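Local coordinates for protein glycosyltransferase Gtf1 (Streptococcus pneumoniae, PDB 4PQG) that is a glycosyltransferase of the GT-B fold that holds uridine-5'-diphosphate in a pocket beside 2-acetamido-2-deoxy-beta-D-glucopyranose, at residues Ile343-Lys348 / Ala408-Gly413; Met419-Ile422 / Pro427-Gly430; Ser372-Ile377 / Ile387-His392. All coordinates share one frame; numbering follows the deposited sequence.

Interaction 1: Ile343-Lys348 / Ala408-Gly413; sequences IDWLVK and ASTSEG. With NAG (2-acetamido-2-deoxy-beta-D-glucopyranose), chain D.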
loop_
_atom_site.group_PDB
_atom_site.type_symbol
_atom_site.label_atom_id
_atom_site.label_comp_id
_atom_site.label_asym_id
_atom_site.label_seq_id
_atom_site.Cartn_x
_atom_site.Cartn_y
_atom_site.Cartn_z
ATOM N N ILE A 343 -0.102 -4.271 -18.121
ATOM C CA ILE A 343 0.418 -3.083 -18.786
ATOM C C ILE A 343 1.056 -3.455 -20.127
ATOM O O ILE A 343 1.066 -2.636 -21.053
ATOM C CB ILE A 343 1.352 -2.266 -17.875
ATOM C CG1 ILE A 343 0.578 -1.756 -16.651
ATOM C CG2 ILE A 343 1.929 -1.071 -18.620
ATOM C CD1 ILE A 343 1.461 -1.188 -15.565
ATOM N N ASP A 344 1.527 -4.700 -20.247
ATOM C CA ASP A 344 2.128 -5.152 -21.508
ATOM C C ASP A 344 1.156 -5.072 -22.678
ATOM O O ASP A 344 1.547 -4.697 -23.783
ATOM C CB ASP A 344 2.761 -6.542 -21.389
ATOM C CG ASP A 344 1.784 -7.591 -20.906
ATOM O OD1 ASP A 344 1.131 -7.343 -19.866
ATOM O OD2 ASP A 344 1.674 -8.656 -21.561
ATOM N N TRP A 345 -0.111 -5.394 -22.429
ATOM C CA TRP A 345 -1.162 -5.199 -23.423
ATOM C C TRP A 345 -1.294 -3.761 -23.830
ATOM O O TRP A 345 -1.458 -3.474 -25.024
ATOM C CB TRP A 345 -2.501 -5.751 -22.940
ATOM C CG TRP A 345 -2.507 -7.237 -22.658
ATOM C CD1 TRP A 345 -1.566 -8.182 -23.048
ATOM C CD2 TRP A 345 -3.538 -8.007 -21.943
ATOM N NE1 TRP A 345 -1.921 -9.433 -22.619
ATOM C CE2 TRP A 345 -3.085 -9.403 -21.952
ATOM C CE3 TRP A 345 -4.728 -7.686 -21.299
ATOM C CZ2 TRP A 345 -3.813 -10.419 -21.348
ATOM C CZ3 TRP A 345 -5.453 -8.715 -20.680
ATOM C CH2 TRP A 345 -5.005 -10.054 -20.712
ATOM N N LEU A 346 -1.213 -2.834 -22.868
ATOM C CA LEU A 346 -1.277 -1.407 -23.192
ATOM C C LEU A 346 -0.094 -0.942 -24.032
ATOM O O LEU A 346 -0.267 -0.151 -24.978
ATOM C CB LEU A 346 -1.358 -0.535 -21.926
ATOM C CG LEU A 346 -2.601 -0.725 -21.054
ATOM C CD1 LEU A 346 -2.507 0.197 -19.845
ATOM C CD2 LEU A 346 -3.860 -0.441 -21.868
ATOM N N VAL A 347 1.105 -1.400 -23.676
ATOM C CA VAL A 347 2.297 -1.012 -24.418
ATOM C C VAL A 347 2.164 -1.441 -25.892
ATOM O O VAL A 347 2.348 -0.613 -26.798
ATOM C CB VAL A 347 3.605 -1.550 -23.771
ATOM C CG1 VAL A 347 4.804 -1.327 -24.683
ATOM C CG2 VAL A 347 3.861 -0.869 -22.431
ATOM N N LYS A 348 1.820 -2.710 -26.126
ATOM C CA LYS A 348 1.582 -3.223 -27.496
ATOM C C LYS A 348 0.469 -2.490 -28.269
ATOM O O LYS A 348 0.574 -2.274 -29.487
ATOM C CB LYS A 348 1.325 -4.729 -27.470
ATOM C CG LYS A 348 2.487 -5.506 -26.865
ATOM C CD LYS A 348 2.406 -6.991 -27.161
ATOM C CE LYS A 348 3.681 -7.694 -26.725
ATOM N NZ LYS A 348 3.687 -9.092 -27.238
ATOM N N ALA A 408 -5.621 -1.732 -18.562
ATOM C CA ALA A 408 -5.894 -3.079 -19.041
ATOM C C ALA A 408 -6.053 -4.034 -17.857
ATOM O O ALA A 408 -5.970 -5.250 -18.007
ATOM C CB ALA A 408 -4.762 -3.523 -19.942
ATOM N N SER A 409 -6.248 -3.474 -16.664
ATOM C CA SER A 409 -6.533 -4.289 -15.500
ATOM C C SER A 409 -7.819 -5.073 -15.723
ATOM O O SER A 409 -8.837 -4.523 -16.184
ATOM C CB SER A 409 -6.647 -3.420 -14.235
ATOM O OG SER A 409 -7.024 -4.210 -13.123
ATOM N N THR A 410 -7.767 -6.357 -15.391
ATOM C CA THR A 410 -8.906 -7.228 -15.567
ATOM C C THR A 410 -9.868 -7.232 -14.368
ATOM O O THR A 410 -10.899 -7.913 -14.404
ATOM C CB THR A 410 -8.451 -8.661 -15.941
ATOM O OG1 THR A 410 -7.264 -8.991 -15.198
ATOM C CG2 THR A 410 -8.099 -8.710 -17.437
ATOM N N SER A 411 -9.542 -6.459 -13.326
ATOM C CA SER A 411 -10.402 -6.381 -12.142
ATOM C C SER A 411 -9.971 -5.281 -11.182
ATOM O O SER A 411 -8.791 -5.173 -10.847
ATOM C CB SER A 411 -10.423 -7.729 -11.397
ATOM O OG SER A 411 -11.130 -7.625 -10.173
ATOM N N GLU A 412 -10.927 -4.464 -10.739
ATOM C CA GLU A 412 -10.643 -3.482 -9.681
ATOM C C GLU A 412 -11.752 -3.407 -8.658
ATOM O O GLU A 412 -12.917 -3.189 -9.003
ATOM C CB GLU A 412 -10.383 -2.077 -10.246
ATOM C CG GLU A 412 -9.179 -1.967 -11.179
ATOM C CD GLU A 412 -7.821 -2.083 -10.485
ATOM O OE1 GLU A 412 -7.729 -1.917 -9.236
ATOM O OE2 GLU A 412 -6.822 -2.307 -11.215
ATOM N N GLY A 413 -11.379 -3.572 -7.392
ATOM C CA GLY A 413 -12.298 -3.349 -6.292
ATOM C C GLY A 413 -12.837 -1.930 -6.359
ATOM O O GLY A 413 -14.002 -1.672 -6.031
HETATM C C1 NAG D . -6.915 -2.683 -4.225
HETATM C C2 NAG D . -7.793 -3.049 -5.415
HETATM C C3 NAG D . -8.145 -1.626 -5.871
HETATM C C4 NAG D . -8.672 -0.760 -4.716
HETATM C C5 NAG D . -7.743 -0.859 -3.475
HETATM C C6 NAG D . -8.139 0.028 -2.300
HETATM C C7 NAG D . -7.576 -4.625 -7.261
HETATM C C8 NAG D . -6.638 -5.170 -8.300
HETATM N N2 NAG D . -7.053 -3.704 -6.468
HETATM O O1 NAG D . -5.736 -3.380 -3.944
HETATM O O3 NAG D . -9.031 -1.623 -6.977
HETATM O O4 NAG D . -8.726 0.575 -5.159
HETATM O O5 NAG D . -7.694 -2.246 -3.132
HETATM O O6 NAG D . -9.351 -0.484 -1.794
HETATM O O7 NAG D . -8.743 -5.040 -7.174
#

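Interaction 2: Met419-Ile422 / Pro427-Gly430; sequences MEAI and PLIG. With UDP (uridine-5'-diphosphate), chain C.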
loop_
_atom_site.group_PDB
_atom_site.type_symbol
_atom_site.label_atom_id
_atom_site.label_comp_id
_atom_site.label_asym_id
_atom_site.label_seq_id
_atom_site.Cartn_x
_atom_site.Cartn_y
_atom_site.Cartn_z
ATOM N N MET A 419 -10.202 6.993 -10.157
ATOM C CA MET A 419 -10.807 8.155 -9.486
ATOM C C MET A 419 -9.918 9.389 -9.612
ATOM O O MET A 419 -10.373 10.484 -9.959
ATOM C CB MET A 419 -11.051 7.847 -8.002
ATOM C CG MET A 419 -11.698 8.999 -7.232
ATOM S SD MET A 419 -11.532 8.819 -5.449
ATOM C CE MET A 419 -9.784 9.194 -5.280
ATOM N N GLU A 420 -8.638 9.198 -9.328
ATOM C CA GLU A 420 -7.669 10.266 -9.444
ATOM C C GLU A 420 -7.621 10.787 -10.875
ATOM O O GLU A 420 -7.678 12.005 -11.096
ATOM C CB GLU A 420 -6.294 9.798 -8.948
ATOM C CG GLU A 420 -6.238 9.612 -7.424
ATOM C CD GLU A 420 -5.077 8.733 -6.925
ATOM O OE1 GLU A 420 -4.106 8.516 -7.690
ATOM O OE2 GLU A 420 -5.161 8.252 -5.762
ATOM N N ALA A 421 -7.552 9.874 -11.844
ATOM C CA ALA A 421 -7.559 10.255 -13.262
ATOM C C ALA A 421 -8.788 11.101 -13.670
ATOM O O ALA A 421 -8.628 12.144 -14.285
ATOM C CB ALA A 421 -7.402 9.019 -14.150
ATOM N N ILE A 422 -9.998 10.676 -13.327
ATOM C CA ILE A 422 -11.189 11.455 -13.730
ATOM C C ILE A 422 -11.310 12.792 -12.972
ATOM O O ILE A 422 -11.853 13.769 -13.506
ATOM C CB ILE A 422 -12.531 10.669 -13.635
ATOM C CG1 ILE A 422 -12.863 10.286 -12.190
ATOM C CG2 ILE A 422 -12.524 9.446 -14.556
ATOM C CD1 ILE A 422 -14.338 10.045 -11.946
ATOM N N PRO A 427 -10.201 11.263 -19.679
ATOM C CA PRO A 427 -11.024 10.168 -20.173
ATOM C C PRO A 427 -10.322 8.855 -19.852
ATOM O O PRO A 427 -9.091 8.834 -19.752
ATOM C CB PRO A 427 -11.034 10.391 -21.693
ATOM C CG PRO A 427 -10.743 11.849 -21.848
ATOM C CD PRO A 427 -9.722 12.121 -20.780
ATOM N N LEU A 428 -11.097 7.788 -19.685
ATOM C CA LEU A 428 -10.542 6.464 -19.388
ATOM C C LEU A 428 -10.861 5.476 -20.506
ATOM O O LEU A 428 -11.980 5.440 -21.001
ATOM C CB LEU A 428 -11.096 5.925 -18.062
ATOM C CG LEU A 428 -11.139 6.824 -16.823
ATOM C CD1 LEU A 428 -11.701 6.050 -15.642
ATOM C CD2 LEU A 428 -9.764 7.358 -16.482
ATOM N N ILE A 429 -9.883 4.664 -20.898
ATOM C CA ILE A 429 -10.163 3.498 -21.759
ATOM C C ILE A 429 -9.787 2.219 -21.009
ATOM O O ILE A 429 -8.628 2.039 -20.660
ATOM C CB ILE A 429 -9.394 3.571 -23.104
ATOM C CG1 ILE A 429 -9.747 4.859 -23.871
ATOM C CG2 ILE A 429 -9.676 2.329 -23.938
ATOM C CD1 ILE A 429 -8.854 5.132 -25.078
ATOM N N GLY A 430 -10.762 1.346 -20.761
ATOM C CA GLY A 430 -10.507 0.112 -20.026
ATOM C C GLY A 430 -11.454 -1.024 -20.341
ATOM O O GLY A 430 -12.414 -0.863 -21.104
HETATM N N1 UDP C . 0.399 5.352 -6.973
HETATM C C2 UDP C . 1.357 6.361 -6.736
HETATM N N3 UDP C . 2.353 6.520 -7.596
HETATM C C4 UDP C . 2.498 5.753 -8.686
HETATM C C5 UDP C . 1.575 4.737 -8.954
HETATM C C6 UDP C . 0.511 4.561 -8.062
HETATM O O2 UDP C . 1.274 7.117 -5.736
HETATM O O4 UDP C . 3.466 5.972 -9.448
HETATM C "C1'" UDP C . -0.717 5.227 -6.024
HETATM C "C2'" UDP C . -1.979 5.784 -6.678
HETATM O "O2'" UDP C . -2.132 7.210 -6.531
HETATM C "C3'" UDP C . -3.118 5.030 -6.014
HETATM C "C4'" UDP C . -2.472 3.726 -5.552
HETATM O "O4'" UDP C . -1.054 3.869 -5.737
HETATM O "O3'" UDP C . -3.602 5.747 -4.872
HETATM C "C5'" UDP C . -2.933 2.518 -6.366
HETATM O "O5'" UDP C . -4.272 2.223 -6.010
HETATM P PA UDP C . -5.252 1.437 -7.009
HETATM O O1A UDP C . -6.586 1.260 -6.334
HETATM O O2A UDP C . -5.200 2.168 -8.329
HETATM O O3A UDP C . -4.523 0.049 -7.393
HETATM P PB UDP C . -4.083 -1.204 -6.485
HETATM O O1B UDP C . -4.466 -2.405 -7.320
HETATM O O2B UDP C . -2.587 -1.026 -6.278
HETATM O O3B UDP C . -4.915 -1.128 -5.219
#

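Interaction 3: Ser372-Ile377 / Ile387-His392; sequences SLLREI and IQLKGH. With UDP (uridine-5'-diphosphate), chain C.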
loop_
_atom_site.group_PDB
_atom_site.type_symbol
_atom_site.label_atom_id
_atom_site.label_comp_id
_atom_site.label_asym_id
_atom_site.label_seq_id
_atom_site.Cartn_x
_atom_site.Cartn_y
_atom_site.Cartn_z
ATOM N N SER A 372 10.773 -5.519 -16.112
ATOM C CA SER A 372 11.664 -6.214 -17.042
ATOM C C SER A 372 10.976 -6.537 -18.369
ATOM O O SER A 372 11.506 -6.220 -19.435
ATOM C CB SER A 372 12.250 -7.481 -16.421
ATOM O OG SER A 372 13.015 -7.166 -15.276
ATOM N N LEU A 373 9.797 -7.159 -18.311
ATOM C CA LEU A 373 9.018 -7.410 -19.516
ATOM C C LEU A 373 8.710 -6.120 -20.284
ATOM O O LEU A 373 8.866 -6.073 -21.505
ATOM C CB LEU A 373 7.733 -8.198 -19.195
ATOM C CG LEU A 373 6.734 -8.410 -20.337
ATOM C CD1 LEU A 373 7.384 -9.113 -21.532
ATOM C CD2 LEU A 373 5.508 -9.187 -19.868
ATOM N N LEU A 374 8.306 -5.068 -19.572
ATOM C CA LEU A 374 7.907 -3.826 -20.219
ATOM C C LEU A 374 9.063 -3.163 -20.998
ATOM O O LEU A 374 8.877 -2.733 -22.136
ATOM C CB LEU A 374 7.280 -2.859 -19.214
ATOM C CG LEU A 374 5.993 -3.284 -18.498
ATOM C CD1 LEU A 374 5.505 -2.130 -17.625
ATOM C CD2 LEU A 374 4.898 -3.734 -19.465
ATOM N N ARG A 375 10.239 -3.095 -20.369
ATOM C CA ARG A 375 11.466 -2.639 -21.015
ATOM C C ARG A 375 11.826 -3.471 -22.254
ATOM O O ARG A 375 12.291 -2.930 -23.258
ATOM C CB ARG A 375 12.628 -2.681 -20.023
ATOM C CG ARG A 375 12.591 -1.568 -18.998
ATOM C CD ARG A 375 13.917 -1.409 -18.277
ATOM N NE ARG A 375 14.082 -2.406 -17.218
ATOM C CZ ARG A 375 13.753 -2.224 -15.936
ATOM N NH1 ARG A 375 13.954 -3.200 -15.064
ATOM N NH2 ARG A 375 13.233 -1.070 -15.519
ATOM N N GLU A 376 11.616 -4.781 -22.163
ATOM C CA GLU A 376 11.874 -5.696 -23.262
ATOM C C GLU A 376 10.969 -5.417 -24.477
ATOM O O GLU A 376 11.464 -5.330 -25.603
ATOM C CB GLU A 376 11.750 -7.139 -22.772
ATOM C CG GLU A 376 11.761 -8.205 -23.850
ATOM C CD GLU A 376 11.384 -9.572 -23.289
ATOM O OE1 GLU A 376 12.061 -10.034 -22.346
ATOM O OE2 GLU A 376 10.405 -10.177 -23.786
ATOM N N ILE A 377 9.664 -5.261 -24.240
ATOM C CA ILE A 377 8.711 -4.910 -25.290
ATOM C C ILE A 377 9.062 -3.569 -25.957
ATOM O O ILE A 377 9.072 -3.459 -27.193
ATOM C CB ILE A 377 7.248 -4.884 -24.764
ATOM C CG1 ILE A 377 6.861 -6.256 -24.210
ATOM C CG2 ILE A 377 6.274 -4.474 -25.867
ATOM C CD1 ILE A 377 5.574 -6.267 -23.417
ATOM N N ILE A 387 7.437 5.718 -25.334
ATOM C CA ILE A 387 6.923 4.929 -24.199
ATOM C C ILE A 387 8.006 4.833 -23.118
ATOM O O ILE A 387 9.120 4.344 -23.384
ATOM C CB ILE A 387 6.440 3.512 -24.610
ATOM C CG1 ILE A 387 5.417 3.597 -25.748
ATOM C CG2 ILE A 387 5.798 2.791 -23.419
ATOM C CD1 ILE A 387 5.061 2.273 -26.398
ATOM N N GLN A 388 7.678 5.314 -21.913
ATOM C CA GLN A 388 8.644 5.386 -20.804
ATOM C C GLN A 388 8.073 5.003 -19.426
ATOM O O GLN A 388 6.913 5.275 -19.120
ATOM C CB GLN A 388 9.284 6.777 -20.729
ATOM C CG GLN A 388 10.294 7.036 -21.838
ATOM C CD GLN A 388 10.594 8.508 -22.051
ATOM O OE1 GLN A 388 10.283 9.354 -21.207
ATOM N NE2 GLN A 388 11.202 8.823 -23.205
ATOM N N LEU A 389 8.925 4.366 -18.624
ATOM C CA LEU A 389 8.635 4.012 -17.243
ATOM C C LEU A 389 9.135 5.138 -16.363
ATOM O O LEU A 389 10.312 5.492 -16.391
ATOM C CB LEU A 389 9.344 2.708 -16.860
ATOM C CG LEU A 389 8.737 1.333 -17.185
ATOM C CD1 LEU A 389 8.298 1.214 -18.634
ATOM C CD2 LEU A 389 9.730 0.228 -16.848
ATOM N N LYS A 390 8.232 5.695 -15.581
ATOM C CA LYS A 390 8.546 6.875 -14.787
ATOM C C LYS A 390 8.870 6.551 -13.335
ATOM O O LYS A 390 9.319 7.421 -12.609
ATOM C CB LYS A 390 7.385 7.867 -14.841
ATOM C CG LYS A 390 6.972 8.265 -16.254
ATOM C CD LYS A 390 8.097 8.980 -16.997
ATOM C CE LYS A 390 8.076 10.462 -16.668
ATOM N NZ LYS A 390 9.356 11.115 -17.075
ATOM N N GLY A 391 8.638 5.310 -12.913
ATOM C CA GLY A 391 8.827 4.949 -11.502
ATOM C C GLY A 391 7.583 5.266 -10.698
ATOM O O GLY A 391 6.586 5.743 -11.245
ATOM N N HIS A 392 7.632 4.996 -9.396
ATOM C CA HIS A 392 6.511 5.304 -8.501
ATOM C C HIS A 392 6.652 6.737 -8.105
ATOM O O HIS A 392 7.703 7.138 -7.594
ATOM C CB HIS A 392 6.547 4.394 -7.273
ATOM C CG HIS A 392 5.294 4.449 -6.438
ATOM N ND1 HIS A 392 4.296 3.551 -6.570
ATOM C CD2 HIS A 392 4.901 5.335 -5.429
ATOM C CE1 HIS A 392 3.309 3.845 -5.705
ATOM N NE2 HIS A 392 3.681 4.943 -5.005
HETATM N N1 UDP C . 0.399 5.352 -6.973
HETATM C C2 UDP C . 1.357 6.361 -6.736
HETATM N N3 UDP C . 2.353 6.520 -7.596
HETATM C C4 UDP C . 2.498 5.753 -8.686
HETATM C C5 UDP C . 1.575 4.737 -8.954
HETATM C C6 UDP C . 0.511 4.561 -8.062
HETATM O O2 UDP C . 1.274 7.117 -5.736
HETATM O O4 UDP C . 3.466 5.972 -9.448
HETATM C "C1'" UDP C . -0.717 5.227 -6.024
HETATM C "C2'" UDP C . -1.979 5.784 -6.678
HETATM O "O2'" UDP C . -2.132 7.210 -6.531
HETATM C "C3'" UDP C . -3.118 5.030 -6.014
HETATM C "C4'" UDP C . -2.472 3.726 -5.552
HETATM O "O4'" UDP C . -1.054 3.869 -5.737
HETATM O "O3'" UDP C . -3.602 5.747 -4.872
HETATM C "C5'" UDP C . -2.933 2.518 -6.366
HETATM O "O5'" UDP C . -4.272 2.223 -6.010
HETATM P PA UDP C . -5.252 1.437 -7.009
HETATM O O1A UDP C . -6.586 1.260 -6.334
HETATM O O2A UDP C . -5.200 2.168 -8.329
HETATM O O3A UDP C . -4.523 0.049 -7.393
HETATM P PB UDP C . -4.083 -1.204 -6.485
HETATM O O1B UDP C . -4.466 -2.405 -7.320
HETATM O O2B UDP C . -2.587 -1.026 -6.278
HETATM O O3B UDP C . -4.915 -1.128 -5.219
#

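Interaction 1: Ile343-Lys348 / Ala408-Gly413
Leu346 and Trp345 rest on Ala408 in a buried apolar contact between the first turns of helix 343-353 and the loop that follows strand 404-406. Ala408 CB carries the contact: it lies 3.7 Å from Leu346 CG and about as close to Leu346 CD2, and the CB atoms of Trp345 and Ala408 are 4.4 Å apart. The indole reaches farther along the loop, where its CZ3 approaches Thr410 CG2 at 4.2 Å, the two side chains crossing at about a right angle. Thr410 OG1 is hydrogen-bonded to His342 NE2, and the ring of His342 also stacks with Trp345.

The other side of the loop, where Ser409 faces away from the helix, is polar. The Glu412 side chain bends at CG (chi2 -71°), and its OE1 accepts a 2.6 Å hydrogen bond from NAG O3. Its OE2 takes one of 2.7 Å from Ser409 OG, which comes from above the carboxylate plane, 37° out of it. Glu412 OE2 also salt-bridges Lys341 NZ. Gly413 N adds a 3.0 Å hydrogen bond to NAG O7. Thus the loop is apolar toward the helix and hydrogen-bonding toward the sugar, with Ser409 and Lys341 probably fixing how the carboxylate is turned.

Interaction 2: Met419-Ile422 / Pro427-Gly430
Glu420 OE1 is gripped twice: it accepts a 2.6 Å hydrogen bond from UDP O2' and is hydrogen-bonded to Tyr399 OH as well. The other oxygen, Glu420 OE2, accepts a longer bond of 3.1 Å from UDP O3' and pairs with Tyr31 OH. One carboxylate therefore spans both ribose hydroxyls, and two tyrosines from elsewhere in the chain hold it in that setting. The side chain runs out extended beyond CG (chi2 161°), which carries the carboxylate from helix 416-423 to the ribose.

The next two residues of the helix meet the strand through carbon alone. Ala421 CB touches Leu428 CD2 at 3.7 Å. Ile422 CG2 sits against CG and CD1 of Leu428, 3.7 Å from CD1, and also comes near CD2; the Ile422 and Leu428 side chains cross at about a right angle. Ile422 holds CG1 between its backbone N and carbonyl carbon (chi1 64°), which puts CG2 anti to the carbonyl carbon, on the side of Leu428.

These residues belong to the beta-alpha-beta unit of strand 404-406, helix 416-423 and strand 428-431. Tyr405 of the first strand packs against Ala421 and Leu428, Phe440 of helix 436-440 touches Ile422 and Leu428, and helix 478-489 covers Ile422 through Ser485, Ile488 and Ala489.

Interaction 3: Ser372-Ile377 / Ile387-His392
A bend at chi3 (-80°) folds the Arg375 side chain back, while chi1 -84° and chi2 50° of Leu389 together bring its CD2 to meet it. That methyl lies 4.0 Å from Arg375 CG and equally far from Arg375 NH2, held in the crook of the arginine, and the two side chains cross at about a right angle. The guanidinium comes to the methyl obliquely; its NH1 has a long, weak ion pair with Asp371. The other branch, Leu389 CD1, approaches Leu374 CB at 4.2 Å on the buried side, where Leu374 also packs on Ile343 of helix 343-353.

This is the helix-to-strand packing of a beta-alpha-beta unit, strand 361-365, helix 371-380 and strand 387-391, at the outer edge of the six-stranded parallel sheet, in one of the two Rossmann-like domains of the GT-B fold. Arg375 is exposed, so the contact passes from aliphatic core to solvent along a single leucine.

Past the strand, the chain delivers His392 to the nucleotide. UDP N3 sits 3.3 Å above the plane of the imidazole, over its centre, and His392 NE2 comes within 3.2 Å of UDP C2. NE2 is also hydrogen-bonded to Tyr27 OH, which probably helps set the ring's rotation.

Overall arrangement
All three contacts lie in the domain built on the six-stranded parallel sheet. Interactions 1 and 3, with centres 14 Å apart, touch through their helices: Asp344 CB packs 3.5 Å from Ile377 CD1. In the chain, interaction 3 is nested inside the loop that interaction 1 closes. Interaction 2 follows in sequence, its centre 13 Å from that of interaction 1 and 21 Å from that of interaction 3. The bound UDP ties them together: His392 of interaction 3 covers the uracil, Glu420 of interaction 2 holds the ribose, and Glu412 of interaction 1 also touches the nucleotide. The two glutamates match the E-X7-E signature known from many GT-B glycosyltransferases.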